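Local coordinates for protein C2 toxin component I (Clostridium botulinum, PDB 2J3X) that is the enzymatic component of the binary C2 toxin, an ADP-ribosyltransferase that probably modifies actin, at residues Lys23-Trp29 with Tyr174-Asn178; Ile60-Leu65 with Phe221-Gly225; Ile296-Asp302 with Arg361-Leu367. The protein carries 2 engineered substitutions. All coordinates share one frame; numbering follows the deposited sequence.

Contact 1: residues Lys23-Trp29 with Tyr174-Asn178; sequences KEEEKRW and YGVLN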
loop_
_atom_site.group_PDB
_atom_site.type_symbol
_atom_site.label_atom_id
_atom_site.label_comp_id
_atom_site.label_asym_id
_atom_site.label_seq_id
_atom_site.Cartn_x
_atom_site.Cartn_y
_atom_site.Cartn_z
ATOM N N LYS A 23 -5.126 29.872 7.626
ATOM C CA LYS A 23 -5.152 30.269 9.042
ATOM C C LYS A 23 -6.539 30.176 9.661
ATOM O O LYS A 23 -6.671 29.737 10.810
ATOM C CB LYS A 23 -4.592 31.704 9.209
ATOM C CG LYS A 23 -3.114 31.894 8.813
ATOM C CD LYS A 23 -2.132 30.691 9.121
ATOM C CE LYS A 23 -1.744 30.605 10.625
ATOM N NZ LYS A 23 -0.865 29.444 10.923
ATOM N N GLU A 24 -7.561 30.610 8.924
ATOM C CA GLU A 24 -8.970 30.638 9.387
ATOM C C GLU A 24 -9.419 29.182 9.590
ATOM O O GLU A 24 -10.065 28.826 10.575
ATOM C CB GLU A 24 -9.832 31.320 8.332
ATOM C CG GLU A 24 -11.312 31.429 8.616
ATOM C CD GLU A 24 -11.655 32.207 9.888
ATOM O OE1 GLU A 24 -10.816 32.975 10.394
ATOM O OE2 GLU A 24 -12.811 32.052 10.363
ATOM N N GLU A 25 -9.001 28.317 8.674
ATOM C CA GLU A 25 -9.471 26.939 8.741
ATOM C C GLU A 25 -8.756 26.206 9.867
ATOM O O GLU A 25 -9.372 25.368 10.532
ATOM C CB GLU A 25 -9.181 26.288 7.378
ATOM C CG GLU A 25 -10.154 26.721 6.215
ATOM C CD GLU A 25 -11.604 26.372 6.478
ATOM O OE1 GLU A 25 -11.843 25.283 7.062
ATOM O OE2 GLU A 25 -12.516 27.199 6.181
ATOM N N GLU A 26 -7.468 26.453 10.047
ATOM C CA GLU A 26 -6.715 25.926 11.202
ATOM C C GLU A 26 -7.333 26.367 12.547
ATOM O O GLU A 26 -7.474 25.574 13.484
ATOM C CB GLU A 26 -5.275 26.376 11.167
ATOM C CG GLU A 26 -4.461 25.794 9.986
ATOM C CD GLU A 26 -3.150 26.560 9.697
ATOM O OE1 GLU A 26 -2.843 27.525 10.423
ATOM O OE2 GLU A 26 -2.411 26.178 8.746
ATOM N N LYS A 27 -7.738 27.632 12.615
ATOM C CA LYS A 27 -8.357 28.190 13.824
ATOM C C LYS A 27 -9.657 27.430 14.094
ATOM O O LYS A 27 -9.920 27.017 15.222
ATOM C CB LYS A 27 -8.610 29.704 13.634
ATOM C CG LYS A 27 -9.687 30.340 14.523
ATOM C CD LYS A 27 -10.003 31.779 13.977
ATOM C CE LYS A 27 -11.286 32.363 14.541
ATOM N NZ LYS A 27 -12.395 32.499 13.510
ATOM N N ARG A 28 -10.491 27.261 13.059
ATOM C CA ARG A 28 -11.756 26.530 13.199
ATOM C C ARG A 28 -11.503 25.081 13.664
ATOM O O ARG A 28 -12.212 24.577 14.557
ATOM C CB ARG A 28 -12.572 26.527 11.905
ATOM C CG ARG A 28 -13.061 27.949 11.516
ATOM C CD ARG A 28 -13.740 27.971 10.151
ATOM N NE ARG A 28 -14.279 29.294 9.833
ATOM C CZ ARG A 28 -14.837 29.631 8.656
ATOM N NH1 ARG A 28 -14.929 28.751 7.637
ATOM N NH2 ARG A 28 -15.306 30.858 8.476
ATOM N N TRP A 29 -10.512 24.426 13.033
ATOM C CA TRP A 29 -10.201 23.051 13.376
ATOM C C TRP A 29 -9.798 22.967 14.835
ATOM O O TRP A 29 -10.294 22.077 15.564
ATOM C CB TRP A 29 -9.047 22.582 12.493
ATOM C CG TRP A 29 -8.683 21.113 12.602
ATOM C CD1 TRP A 29 -9.464 20.073 13.030
ATOM C CD2 TRP A 29 -7.429 20.554 12.186
ATOM N NE1 TRP A 29 -8.725 18.863 12.933
ATOM C CE2 TRP A 29 -7.480 19.156 12.433
ATOM C CE3 TRP A 29 -6.234 21.122 11.715
ATOM C CZ2 TRP A 29 -6.397 18.301 12.115
ATOM C CZ3 TRP A 29 -5.124 20.277 11.440
ATOM C CH2 TRP A 29 -5.241 18.876 11.638
ATOM N N TYR A 174 -10.478 16.106 7.123
ATOM C CA TYR A 174 -9.324 16.916 6.766
ATOM C C TYR A 174 -8.837 17.798 7.869
ATOM O O TYR A 174 -9.606 18.193 8.755
ATOM C CB TYR A 174 -9.564 17.786 5.516
ATOM C CG TYR A 174 -10.370 19.048 5.818
ATOM C CD1 TYR A 174 -11.726 18.949 6.109
ATOM C CD2 TYR A 174 -9.775 20.329 5.763
ATOM C CE1 TYR A 174 -12.506 20.108 6.395
ATOM C CE2 TYR A 174 -10.528 21.507 6.031
ATOM C CZ TYR A 174 -11.883 21.370 6.350
ATOM O OH TYR A 174 -12.648 22.491 6.582
ATOM N N GLY A 175 -7.555 18.128 7.770
ATOM C CA GLY A 175 -6.905 19.116 8.564
ATOM C C GLY A 175 -6.275 20.088 7.610
ATOM O O GLY A 175 -6.290 19.867 6.382
ATOM N N VAL A 176 -5.765 21.173 8.166
ATOM C CA VAL A 176 -5.065 22.187 7.372
ATOM C C VAL A 176 -3.721 22.456 7.971
ATOM O O VAL A 176 -3.583 22.646 9.198
ATOM C CB VAL A 176 -5.895 23.509 7.234
ATOM C CG1 VAL A 176 -5.051 24.565 6.461
ATOM C CG2 VAL A 176 -7.218 23.199 6.489
ATOM N N LEU A 177 -2.712 22.476 7.096
ATOM C CA LEU A 177 -1.373 22.782 7.508
ATOM C C LEU A 177 -0.832 23.941 6.693
ATOM O O LEU A 177 -1.179 24.078 5.531
ATOM C CB LEU A 177 -0.497 21.573 7.221
ATOM C CG LEU A 177 -0.782 20.265 7.970
ATOM C CD1 LEU A 177 0.301 19.276 7.538
ATOM C CD2 LEU A 177 -0.833 20.458 9.516
ATOM N N ASN A 178 0.066 24.758 7.250
ATOM C CA ASN A 178 0.768 25.699 6.335
ATOM C C ASN A 178 2.181 25.997 6.766
ATOM O O ASN A 178 2.497 25.846 7.927
ATOM C CB ASN A 178 0.041 27.022 6.260
ATOM C CG ASN A 178 0.252 27.829 7.510
ATOM O OD1 ASN A 178 -0.247 27.474 8.571
ATOM N ND2 ASN A 178 1.073 28.881 7.410
HETATM O O HOH W 1 1.446 30.681 10.037
#
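The W29 indole lies over G175, with its face turned to the strand backbone. G175 CA sits 3.5 Å from the centroid of the six-membered ring of W29, a CH-pi contact. With CG anti to the backbone N (chi1 -173°), W29 carries its ring across the strand. Y174 O lies over the rim of the same face.

One turn earlier in the helix, E25 and Y174 cross at about a right angle. Y174 OH donates to E25 OE1 at 2.9 Å. The oxygen lies near the plane of the phenol ring, at its edge. The hydroxyl, however, comes from above the carboxylate, 37° out of its plane. E25 OE2 makes a salt bridge to R28 NH1 at 3.2 Å, and R28 also binds a sulfate. Thus both carboxylate oxygens of E25 have partners.

V176 fills the middle, packing on the methylenes of E25 and E26. At the far end K23 bends back at chi2 and chi3. Its NZ donates to N178 OD1 at 3.1 Å and bridges E26 OE1 at 2.8 Å, on the syn lone pair. Water 1 joins K23 NZ to N178 ND2.

The 23-29 part of helix 15-30 runs at 133° to strand 175-178, an outermost strand of an eight-stranded sheet. Strand 183-187 lies on its inner side. W29 NE1 bonds A88 O, which links helix 15-30 to helix 77-90.

Contact 2: residues Ile60-Leu65 with Phe221-Gly225; sequences ILFSSL and FYNKG. With SO4 (sulfate ion), chain M.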
loop_
_atom_site.group_PDB
_atom_site.type_symbol
_atom_site.label_atom_id
_atom_site.label_comp_id
_atom_site.label_asym_id
_atom_site.label_seq_id
_atom_site.Cartn_x
_atom_site.Cartn_y
_atom_site.Cartn_z
ATOM N N ILE A 60 3.921 1.302 11.072
ATOM C CA ILE A 60 2.982 0.583 11.950
ATOM C C ILE A 60 1.929 -0.241 11.265
ATOM O O ILE A 60 1.446 -1.197 11.873
ATOM C CB ILE A 60 2.363 1.511 13.018
ATOM C CG1 ILE A 60 1.509 2.587 12.317
ATOM C CG2 ILE A 60 3.520 2.173 13.883
ATOM C CD1 ILE A 60 1.013 3.687 13.246
ATOM N N LEU A 61 1.601 0.070 9.983
ATOM C CA LEU A 61 0.640 -0.773 9.235
ATOM C C LEU A 61 1.251 -2.165 8.949
ATOM O O LEU A 61 0.551 -3.129 8.609
ATOM C CB LEU A 61 0.311 -0.112 7.883
ATOM C CG LEU A 61 -0.197 1.340 7.966
ATOM C CD1 LEU A 61 -0.425 1.775 6.443
ATOM C CD2 LEU A 61 -1.469 1.355 8.719
ATOM N N PHE A 62 2.607 -2.227 8.999
ATOM C CA PHE A 62 3.385 -3.422 8.613
ATOM C C PHE A 62 4.261 -3.890 9.787
ATOM O O PHE A 62 5.388 -4.347 9.595
ATOM C CB PHE A 62 4.233 -3.126 7.360
ATOM C CG PHE A 62 3.375 -2.670 6.188
ATOM C CD1 PHE A 62 2.480 -3.559 5.552
ATOM C CD2 PHE A 62 3.361 -1.300 5.846
ATOM C CE1 PHE A 62 1.615 -3.053 4.477
ATOM C CE2 PHE A 62 2.497 -0.822 4.831
ATOM C CZ PHE A 62 1.662 -1.695 4.165
ATOM N N SER A 63 3.719 -3.703 11.002
ATOM C CA SER A 63 4.301 -4.231 12.222
ATOM C C SER A 63 3.237 -5.072 12.908
ATOM O O SER A 63 2.018 -4.827 12.750
ATOM C CB SER A 63 4.727 -3.081 13.127
ATOM O OG SER A 63 5.676 -2.230 12.469
ATOM N N SER A 64 3.660 -6.098 13.654
ATOM C CA SER A 64 2.684 -7.010 14.286
ATOM C C SER A 64 1.806 -6.288 15.357
ATOM O O SER A 64 2.265 -5.335 16.007
ATOM C CB SER A 64 3.362 -8.211 14.974
ATOM O OG SER A 64 4.007 -7.770 16.162
ATOM N N LEU A 65 0.598 -6.816 15.598
ATOM C CA LEU A 65 -0.272 -6.287 16.675
ATOM C C LEU A 65 0.449 -6.420 18.036
ATOM O O LEU A 65 0.324 -5.536 18.889
ATOM C CB LEU A 65 -1.681 -6.961 16.658
ATOM C CG LEU A 65 -2.294 -6.820 15.228
ATOM C CD1 LEU A 65 -3.565 -7.680 15.027
ATOM C CD2 LEU A 65 -2.616 -5.408 14.893
ATOM N N PHE A 221 -6.738 -4.310 4.966
ATOM C CA PHE A 221 -6.854 -4.264 6.429
ATOM C C PHE A 221 -5.498 -4.193 7.122
ATOM O O PHE A 221 -5.445 -4.144 8.378
ATOM C CB PHE A 221 -7.575 -5.540 6.904
ATOM C CG PHE A 221 -8.972 -5.667 6.261
ATOM C CD1 PHE A 221 -9.987 -4.808 6.674
ATOM C CD2 PHE A 221 -9.207 -6.598 5.232
ATOM C CE1 PHE A 221 -11.275 -4.926 6.053
ATOM C CE2 PHE A 221 -10.470 -6.721 4.606
ATOM C CZ PHE A 221 -11.492 -5.858 5.029
ATOM N N TYR A 222 -4.446 -4.046 6.315
ATOM C CA TYR A 222 -3.058 -3.849 6.846
ATOM C C TYR A 222 -2.817 -4.905 7.934
ATOM O O TYR A 222 -3.144 -6.091 7.703
ATOM C CB TYR A 222 -2.787 -2.385 7.319
ATOM C CG TYR A 222 -3.100 -1.432 6.191
ATOM C CD1 TYR A 222 -2.284 -1.337 5.071
ATOM C CD2 TYR A 222 -4.266 -0.671 6.247
ATOM C CE1 TYR A 222 -2.602 -0.460 4.026
ATOM C CE2 TYR A 222 -4.628 0.188 5.189
ATOM C CZ TYR A 222 -3.803 0.257 4.089
ATOM O OH TYR A 222 -4.206 1.127 3.075
ATOM N N ASN A 223 -2.267 -4.506 9.080
ATOM C CA ASN A 223 -1.935 -5.477 10.143
ATOM C C ASN A 223 -3.147 -5.960 10.950
ATOM O O ASN A 223 -3.065 -6.986 11.629
ATOM C CB ASN A 223 -0.835 -4.911 11.061
ATOM C CG ASN A 223 -1.262 -3.692 11.794
ATOM O OD1 ASN A 223 -2.249 -3.022 11.410
ATOM N ND2 ASN A 223 -0.499 -3.337 12.825
ATOM N N LYS A 224 -4.310 -5.287 10.804
ATOM C CA LYS A 224 -5.483 -5.621 11.639
ATOM C C LYS A 224 -6.252 -6.812 11.081
ATOM O O LYS A 224 -6.861 -7.563 11.839
ATOM C CB LYS A 224 -6.420 -4.385 11.803
ATOM C CG LYS A 224 -5.785 -3.378 12.768
ATOM C CD LYS A 224 -6.591 -2.060 12.798
ATOM C CE LYS A 224 -5.960 -1.006 13.746
ATOM N NZ LYS A 224 -6.533 0.382 13.507
ATOM N N GLY A 225 -6.210 -6.992 9.760
ATOM C CA GLY A 225 -6.967 -8.099 9.091
ATOM C C GLY A 225 -8.460 -7.853 9.217
ATOM O O GLY A 225 -8.890 -6.767 9.655
HETATM S S SO4 M . -4.566 2.151 16.620
HETATM O O1 SO4 M . -3.300 2.967 16.640
HETATM O O2 SO4 M . -5.618 3.060 17.068
HETATM O O3 SO4 M . -4.884 1.759 15.242
HETATM O O4 SO4 M . -4.461 0.993 17.513
#
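N223 has its CG between its own backbone N and carbonyl carbon (chi1 64°), which points the amide into the turn formed by I60-L65. Y222 and L61 share another rotamer, with CG anti to the carbonyl carbon, and their side chains run side by side in the same direction.

N223 ND2 donates to S63 O at 2.9 Å. The bond is fairly straight (153°) and the acceptor lies in the amide plane. I60 O is also near, 3.0 Å from N223 ND2, but at too poor an angle to bond. N223 OD1 binds a glycerol, so both ends of the buried amide are engaged. L65 covers this amide: its CD2 is 3.6 Å from N223 ND2.

L61 CD1 sits over one face of the Y222 ring, 4.0 Å from its centroid and offset toward the rim. It makes a CH-pi contact. F62 reaches the edge of the same ring, with F62 CZ 4.1 Å from Y222 CD1.

K224 is extended beyond CG, and its NZ donates to O3 of the sulfate at 2.8 Å; a glycerol is a further partner. K72 and R86 also bind this sulfate.

The contact joins two loops. One links helix 47-59 to helix 65-73, where S64 is the N-cap. The other leads from strand 206-216 to helix 227-234. F62 and S63 also touch strand 397-411.

Contact 3: residues Ile296-Asp302 with Arg361-Leu367; sequences IAYRRVD and RRFIFRL. Engineered in segment 361-367: R361 (natural residue Ser).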
loop_
_atom_site.group_PDB
_atom_site.type_symbol
_atom_site.label_atom_id
_atom_site.label_comp_id
_atom_site.label_asym_id
_atom_site.label_seq_id
_atom_site.Cartn_x
_atom_site.Cartn_y
_atom_site.Cartn_z
ATOM N N ILE A 296 -6.872 -6.454 -0.843
ATOM C CA ILE A 296 -5.451 -6.710 -0.607
ATOM C C ILE A 296 -5.289 -7.882 0.389
ATOM O O ILE A 296 -5.861 -7.872 1.474
ATOM C CB ILE A 296 -4.772 -5.432 -0.064
ATOM C CG1 ILE A 296 -4.797 -4.311 -1.159
ATOM C CG2 ILE A 296 -3.351 -5.732 0.478
ATOM C CD1 ILE A 296 -3.874 -4.652 -2.404
ATOM N N ALA A 297 -4.449 -8.860 0.024
ATOM C CA ALA A 297 -3.992 -9.822 0.995
ATOM C C ALA A 297 -2.431 -9.827 0.993
ATOM O O ALA A 297 -1.802 -9.264 0.105
ATOM C CB ALA A 297 -4.494 -11.188 0.640
ATOM N N TYR A 298 -1.839 -10.434 2.012
ATOM C CA TYR A 298 -0.379 -10.288 2.239
ATOM C C TYR A 298 0.311 -11.631 2.268
ATOM O O TYR A 298 -0.244 -12.633 2.739
ATOM C CB TYR A 298 -0.161 -9.604 3.602
ATOM C CG TYR A 298 -0.532 -8.159 3.538
ATOM C CD1 TYR A 298 0.360 -7.220 2.996
ATOM C CD2 TYR A 298 -1.835 -7.737 3.968
ATOM C CE1 TYR A 298 0.021 -5.847 2.908
ATOM C CE2 TYR A 298 -2.219 -6.370 3.892
ATOM C CZ TYR A 298 -1.279 -5.441 3.343
ATOM O OH TYR A 298 -1.569 -4.108 3.236
ATOM N N ARG A 299 1.556 -11.654 1.795
ATOM C CA ARG A 299 2.373 -12.860 1.933
ATOM C C ARG A 299 3.829 -12.406 2.121
ATOM O O ARG A 299 4.403 -11.790 1.214
ATOM C CB ARG A 299 2.270 -13.655 0.674
ATOM C CG ARG A 299 3.032 -15.023 0.725
ATOM C CD ARG A 299 2.735 -15.787 -0.553
ATOM N NE ARG A 299 3.712 -16.888 -0.729
ATOM C CZ ARG A 299 3.721 -18.013 -0.032
ATOM N NH1 ARG A 299 2.797 -18.244 0.902
ATOM N NH2 ARG A 299 4.673 -18.925 -0.267
ATOM N N ARG A 300 4.372 -12.702 3.307
ATOM C CA ARG A 300 5.732 -12.290 3.644
ATOM C C ARG A 300 6.672 -13.461 3.345
ATOM O O ARG A 300 6.350 -14.601 3.704
ATOM C CB ARG A 300 5.816 -11.962 5.125
ATOM C CG ARG A 300 5.252 -10.541 5.482
ATOM C CD ARG A 300 5.192 -10.384 7.013
ATOM N NE ARG A 300 4.924 -9.001 7.414
ATOM C CZ ARG A 300 5.868 -8.096 7.664
ATOM N NH1 ARG A 300 7.201 -8.363 7.506
ATOM N NH2 ARG A 300 5.498 -6.891 7.981
ATOM N N VAL A 301 7.805 -13.159 2.704
ATOM C CA VAL A 301 8.787 -14.178 2.294
ATOM C C VAL A 301 10.170 -13.677 2.617
ATOM O O VAL A 301 10.370 -12.476 2.883
ATOM C CB VAL A 301 8.702 -14.551 0.825
ATOM C CG1 VAL A 301 7.305 -15.116 0.479
ATOM C CG2 VAL A 301 9.007 -13.309 -0.042
ATOM N N ASP A 302 11.146 -14.588 2.595
ATOM C CA ASP A 302 12.513 -14.147 2.819
ATOM C C ASP A 302 13.184 -13.959 1.423
ATOM O O ASP A 302 12.491 -13.748 0.424
ATOM C CB ASP A 302 13.237 -15.162 3.719
ATOM C CG ASP A 302 13.371 -16.540 3.061
ATOM O OD1 ASP A 302 13.138 -16.715 1.837
ATOM O OD2 ASP A 302 13.736 -17.508 3.773
ATOM N N ARG A 361 10.379 -11.548 8.329
ATOM C CA ARG A 361 10.583 -11.730 6.887
ATOM C C ARG A 361 10.461 -10.359 6.222
ATOM O O ARG A 361 9.449 -9.666 6.426
ATOM C CB ARG A 361 9.532 -12.677 6.336
ATOM C CG ARG A 361 9.677 -14.092 6.961
ATOM C CD ARG A 361 8.776 -14.982 6.200
ATOM N NE ARG A 361 8.783 -16.353 6.697
ATOM C CZ ARG A 361 8.026 -17.314 6.174
ATOM N NH1 ARG A 361 7.224 -17.031 5.154
ATOM N NH2 ARG A 361 8.061 -18.544 6.685
ATOM N N ARG A 362 11.483 -9.971 5.448
ATOM C CA ARG A 362 11.627 -8.565 4.955
ATOM C C ARG A 362 10.826 -8.273 3.686
ATOM O O ARG A 362 10.681 -7.100 3.298
ATOM C CB ARG A 362 13.135 -8.310 4.664
ATOM C CG ARG A 362 13.984 -8.383 5.930
ATOM C CD ARG A 362 15.464 -8.411 5.534
ATOM N NE ARG A 362 16.323 -8.357 6.734
ATOM C CZ ARG A 362 16.644 -9.405 7.489
ATOM N NH1 ARG A 362 16.197 -10.616 7.228
ATOM N NH2 ARG A 362 17.444 -9.223 8.512
ATOM N N PHE A 363 10.365 -9.315 2.998
ATOM C CA PHE A 363 9.777 -9.087 1.658
ATOM C C PHE A 363 8.256 -9.280 1.766
ATOM O O PHE A 363 7.764 -10.399 1.839
ATOM C CB PHE A 363 10.429 -9.996 0.599
ATOM C CG PHE A 363 11.933 -9.787 0.500
ATOM C CD1 PHE A 363 12.811 -10.505 1.340
ATOM C CD2 PHE A 363 12.455 -8.864 -0.384
ATOM C CE1 PHE A 363 14.204 -10.314 1.289
ATOM C CE2 PHE A 363 13.880 -8.642 -0.470
ATOM C CZ PHE A 363 14.771 -9.396 0.386
ATOM N N ILE A 364 7.532 -8.157 1.819
ATOM C CA ILE A 364 6.105 -8.216 2.139
ATOM C C ILE A 364 5.333 -8.068 0.832
ATOM O O ILE A 364 5.238 -6.980 0.324
ATOM C CB ILE A 364 5.719 -7.052 3.057
ATOM C CG1 ILE A 364 6.595 -6.970 4.326
ATOM C CG2 ILE A 364 4.185 -7.100 3.363
ATOM C CD1 ILE A 364 6.716 -5.515 4.910
ATOM N N PHE A 365 4.774 -9.154 0.313
ATOM C CA PHE A 365 3.936 -9.057 -0.880
ATOM C C PHE A 365 2.587 -8.521 -0.478
ATOM O O PHE A 365 1.931 -9.096 0.393
ATOM C CB PHE A 365 3.750 -10.352 -1.609
ATOM C CG PHE A 365 4.933 -10.696 -2.488
ATOM C CD1 PHE A 365 5.043 -10.174 -3.763
ATOM C CD2 PHE A 365 5.950 -11.497 -1.987
ATOM C CE1 PHE A 365 6.148 -10.507 -4.595
ATOM C CE2 PHE A 365 7.061 -11.824 -2.816
ATOM C CZ PHE A 365 7.141 -11.307 -4.112
ATOM N N ARG A 366 2.250 -7.373 -1.075
ATOM C CA ARG A 366 0.942 -6.720 -0.851
ATOM C C ARG A 366 0.188 -7.038 -2.156
ATOM O O ARG A 366 0.310 -6.346 -3.162
ATOM C CB ARG A 366 1.192 -5.208 -0.574
ATOM C CG ARG A 366 -0.180 -4.441 -0.396
ATOM C CD ARG A 366 0.043 -3.068 0.160
ATOM N NE ARG A 366 -1.249 -2.367 0.250
ATOM C CZ ARG A 366 -1.664 -1.419 -0.605
ATOM N NH1 ARG A 366 -0.866 -1.017 -1.601
ATOM N NH2 ARG A 366 -2.894 -0.848 -0.419
ATOM N N LEU A 367 -0.569 -8.136 -2.147
ATOM C CA LEU A 367 -1.104 -8.726 -3.376
ATOM C C LEU A 367 -2.506 -8.186 -3.601
ATOM O O LEU A 367 -3.345 -8.318 -2.725
ATOM C CB LEU A 367 -1.238 -10.272 -3.238
ATOM C CG LEU A 367 0.138 -10.907 -2.975
ATOM C CD1 LEU A 367 -0.029 -12.386 -2.673
ATOM C CD2 LEU A 367 1.046 -10.675 -4.199
#
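Strands 296-301 and 363-367 run antiparallel, their axes 4.5 Å apart at closest approach. A297/L367, R299/F365 and V301/F363 are hydrogen-bonded pairs. Y298/R366 and R300/I364 are the non-hydrogen-bonded pairs between them. F365 N bonds R299 O at 2.8 Å, and R299 N bonds F365 O at 2.9 Å.

Strand 295-301 lies between strand 363-369 and strand 347-350, which bonds Y298 through S350, in the second ADP-ribosyltransferase exoenzyme region. R299 is probably the arginine of the family's Arg-Ser-Glu motif. Its NH1 bonds S348 O, and a glycerol lies beside it.

R300 and I364 lie side by side, pointing the same way. I364 CG1 stands over the centre of the R300 guanidinium, 3.5 Å from NH1. That group is buried and bonded to S353, T354 and Q418. R300 NH1 also makes a weak bond to R361 O. R361, an engineered residue, donates from NH1 to R300 O at 3.0 Å, in its guanidinium plane.

Y298 runs alongside R366, with ring and guanidinium planes 37° apart. R366 NE makes only a weak bond to Y298 OH, at 3.5 Å. Their main polar partners lie outside: D220 for Y298 OH, and salt bridges from D422 and D220 for R366.

How the contacts relate
Contact 1 stands apart, with its centre 30 Å from that of contact 2 and 38 Å from that of contact 3. It belongs to the eight-stranded sheet of the first ADP-ribosyltransferase region. Contact 3 belongs to the sheet that includes strands 295-301 and 363-369, in the second. Contact 2 joins the two halves: 60-65 comes from the first region, and 221-225 leads into helix 227-234. Along the chain the segments of contacts 1 and 2 alternate, and contact 3 follows both. Contacts 2 and 3 touch, with centres 12 Å apart. F62 packs on R300, and Y222 on Y298. D220 bonds Y222 N and Y298 OH. S353 bonds L61 O and R300 NE. The loops of contact 2 therefore pack directly against the strand that carries the probable motif arginine.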